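Local coordinates for protein putative glutathione S-transferase (Sinorhizobium meliloti, PDB 4MDC) that probably transfers glutathione to electrophilic substrates, as a homodimeric member of the glutathione S-transferase family, at residues W176-R181 with A214-E219. Residues are numbered along the deposited sequence; the frame is centred on the assembly and turned at random.
Sequences WLAGSR and APTAKE
T216 meets G179 through its methyl branch. CG2 of T216 lies 3.5 Å from CA of G179 and equally close to the backbone N of that residue. It rests on main chain, since G179 has no side chain. CG2 is anti to the backbone N of T216, with OG1 turned beside that N (chi1 -54°), and the side chain starts out toward 176-181. A178 makes the second touch from the 176-181 segment. Its CB also points toward the partner helix and stops 4.0 Å from the carbonyl O of T216. Side chain to side chain, CB of A178 and CG2 of T216 are 4.2 Å apart. No hydrogen bond joins the two segments. Just before 176-181, OG of S175 makes a weak hydrogen bond with N of A217. This is helix packing in the all-helical C-terminal domain of the glutathione S-transferase fold. The C-terminal part of helix 167-180 meets the first turn of helix 215-225 at the protein surface. A214 is the N-cap residue of the second helix. A214 and A217 extend the packing to M171. CB of S180 points away from 214-219. Its OG lies between the backbone N and the carbonyl carbon (chi1 64°) and donates to O of W176 at 2.8 Å, tilted 29° from the carbonyl plane. The same OG lies over the middle of one face of the W176 indole.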
ATOM      1  N   TRP B 176       8.227  19.050  -9.704  1.00 18.57           N
ATOM      2  CA  TRP B 176       9.092  18.472 -10.738  1.00 19.41           C
ATOM      3  C   TRP B 176       8.262  17.686 -11.763  1.00 19.25           C
ATOM      4  O   TRP B 176       8.463  17.848 -13.004  1.00 21.38           O
ATOM      5  CB  TRP B 176      10.195  17.605 -10.168  1.00 22.86           C
ATOM      6  CG  TRP B 176      11.027  17.000 -11.271  1.00 26.57           C
ATOM      7  CD1 TRP B 176      11.978  17.642 -12.051  1.00 30.24           C
ATOM      8  CD2 TRP B 176      10.972  15.646 -11.762  1.00 30.60           C
ATOM      9  NE1 TRP B 176      12.485  16.757 -12.977  1.00 33.43           N
ATOM     10  CE2 TRP B 176      11.872  15.546 -12.836  1.00 31.45           C
ATOM     11  CE3 TRP B 176      10.226  14.540 -11.424  1.00 32.55           C
ATOM     12  CZ2 TRP B 176      12.079  14.351 -13.544  1.00 39.18           C
ATOM     13  CZ3 TRP B 176      10.432  13.331 -12.132  1.00 38.21           C
ATOM     14  CH2 TRP B 176      11.359  13.250 -13.170  1.00 37.34           C
ATOM     15  N   LEU B 177       7.372  16.844 -11.276  1.00 18.17           N
ATOM     16  CA  LEU B 177       6.490  16.047 -12.131  1.00 18.86           C
ATOM     17  C   LEU B 177       5.634  16.957 -12.999  1.00 19.42           C
ATOM     18  O   LEU B 177       5.544  16.783 -14.206  1.00 19.70           O
ATOM     19  CB  LEU B 177       5.615  15.107 -11.321  1.00 18.16           C
ATOM     20  CG  LEU B 177       6.293  13.963 -10.567  1.00 18.46           C
ATOM     21  CD1 LEU B 177       5.369  13.374  -9.528  1.00 18.86           C
ATOM     22  CD2 LEU B 177       6.741  12.868 -11.554  1.00 20.13           C
ATOM     23  N   ALA B 178       5.019  17.944 -12.374  1.00 18.79           N
ATOM     24  CA  ALA B 178       4.103  18.828 -13.054  1.00 20.00           C
ATOM     25  C   ALA B 178       4.782  19.687 -14.101  1.00 21.25           C
ATOM     26  O   ALA B 178       4.184  20.043 -15.113  1.00 22.87           O
ATOM     27  CB  ALA B 178       3.412  19.735 -12.024  1.00 18.12           C
ATOM     28  N   GLY B 179       6.023  20.071 -13.845  1.00 22.25           N
ATOM     29  CA  GLY B 179       6.776  20.921 -14.745  1.00 23.72           C
ATOM     30  C   GLY B 179       7.426  20.153 -15.872  1.00 25.53           C
ATOM     31  O   GLY B 179       7.866  20.762 -16.813  1.00 28.54           O
ATOM     32  N   SER B 180       7.470  18.839 -15.804  1.00 25.01           N
ATOM     33  CA  SER B 180       8.195  18.068 -16.798  1.00 25.54           C
ATOM     34  C   SER B 180       7.324  17.200 -17.729  1.00 25.54           C
ATOM     35  O   SER B 180       7.843  16.560 -18.664  1.00 24.33           O
ATOM     36  CB  SER B 180       9.281  17.214 -16.121  1.00 26.88           C
ATOM     37  OG  SER B 180       8.737  16.252 -15.253  1.00 25.64           O
ATOM     38  N   ARG B 181       6.038  17.118 -17.421  1.00 22.68           N
ATOM     39  CA  ARG B 181       5.044  16.323 -18.139  1.00 24.04           C
ATOM     40  C   ARG B 181       3.706  17.075 -18.210  1.00 22.36           C
ATOM     41  O   ARG B 181       3.430  17.931 -17.338  1.00 22.62           O
ATOM     42  CB  ARG B 181       4.788  14.992 -17.421  1.00 25.58           C
ATOM     43  CG  ARG B 181       6.019  14.210 -17.048  1.00 27.39           C
ATOM     44  CD  ARG B 181       5.743  13.151 -16.007  1.00 29.11           C
ATOM     45  NE  ARG B 181       6.912  12.268 -15.788  1.00 29.86           N
ATOM     46  CZ  ARG B 181       6.897  11.116 -15.101  1.00 29.27           C
ATOM     47  NH1 ARG B 181       5.780  10.654 -14.560  1.00 26.57           N
ATOM     48  NH2 ARG B 181       8.019  10.401 -14.986  1.00 31.11           N
ATOM     49  N   ALA B 214       5.957  26.713  -4.144  1.00 19.36           N
ATOM     50  CA  ALA B 214       5.675  25.641  -5.134  1.00 19.05           C
ATOM     51  C   ALA B 214       4.800  26.171  -6.293  1.00 18.51           C
ATOM     52  O   ALA B 214       3.730  25.651  -6.614  1.00 17.43           O
ATOM     53  CB  ALA B 214       4.996  24.496  -4.434  1.00 19.14           C
ATOM     54  N   PRO B 215       5.292  27.173  -6.998  1.00 18.74           N
ATOM     55  CA  PRO B 215       4.501  27.696  -8.143  1.00 19.28           C
ATOM     56  C   PRO B 215       4.099  26.718  -9.261  1.00 19.35           C
ATOM     57  O   PRO B 215       3.048  26.877  -9.906  1.00 19.45           O
ATOM     58  CB  PRO B 215       5.407  28.830  -8.685  1.00 20.58           C
ATOM     59  CG  PRO B 215       6.765  28.487  -8.233  1.00 20.20           C
ATOM     60  CD  PRO B 215       6.600  27.809  -6.917  1.00 19.25           C
ATOM     61  N   THR B 216       4.989  25.791  -9.596  1.00 19.88           N
ATOM     62  CA  THR B 216       4.704  24.849 -10.690  1.00 20.54           C
ATOM     63  C   THR B 216       3.595  23.887 -10.264  1.00 18.73           C
ATOM     64  O   THR B 216       2.673  23.582 -11.014  1.00 18.15           O
ATOM     65  CB  THR B 216       6.024  24.152 -11.111  1.00 22.19           C
ATOM     66  OG1 THR B 216       6.973  25.180 -11.412  1.00 23.71           O
ATOM     67  CG2 THR B 216       5.846  23.193 -12.284  1.00 23.12           C
ATOM     68  N   ALA B 217       3.671  23.429  -9.014  1.00 16.83           N
ATOM     69  CA  ALA B 217       2.636  22.577  -8.482  1.00 16.12           C
ATOM     70  C   ALA B 217       1.319  23.346  -8.368  1.00 16.34           C
ATOM     71  O   ALA B 217       0.252  22.789  -8.618  1.00 15.21           O
ATOM     72  CB  ALA B 217       3.010  22.067  -7.115  1.00 15.81           C
ATOM     73  N   LYS B 218       1.433  24.629  -8.081  1.00 17.28           N
ATOM     74  CA  LYS B 218       0.237  25.491  -7.994  1.00 18.80           C
ATOM     75  C   LYS B 218      -0.566  25.556  -9.300  1.00 19.54           C
ATOM     76  O   LYS B 218      -1.794  25.422  -9.299  1.00 17.75           O
ATOM     77  CB  LYS B 218       0.621  26.900  -7.559  1.00 21.69           C
ATOM     78  CG  LYS B 218      -0.585  27.803  -7.319  1.00 24.47           C
ATOM     79  CD  LYS B 218      -0.205  29.192  -6.833  1.00 29.29           C
ATOM     80  CE  LYS B 218      -1.461  30.023  -6.596  1.00 33.42           C
ATOM     81  NZ  LYS B 218      -1.120  31.406  -6.158  1.00 38.81           N
ATOM     82  N   GLU B 219       0.142  25.647 -10.427  1.00 20.56           N
ATOM     83  CA  GLU B 219      -0.499  25.711 -11.724  1.00 21.94           C
ATOM     84  C   GLU B 219      -1.233  24.394 -11.993  1.00 20.54           C
ATOM     85  O   GLU B 219      -2.377  24.375 -12.482  1.00 20.30           O
ATOM     86  CB  GLU B 219       0.526  26.034 -12.827  1.00 24.79           C
ATOM     87  CG  GLU B 219      -0.070  26.103 -14.251  1.00 29.91           C
ATOM     88  CD  GLU B 219      -0.358  24.738 -14.912  1.00 34.99           C
ATOM     89  OE1 GLU B 219       0.389  23.749 -14.663  1.00 36.40           O
ATOM     90  OE2 GLU B 219      -1.341  24.616 -15.715  1.00 43.34           O
TER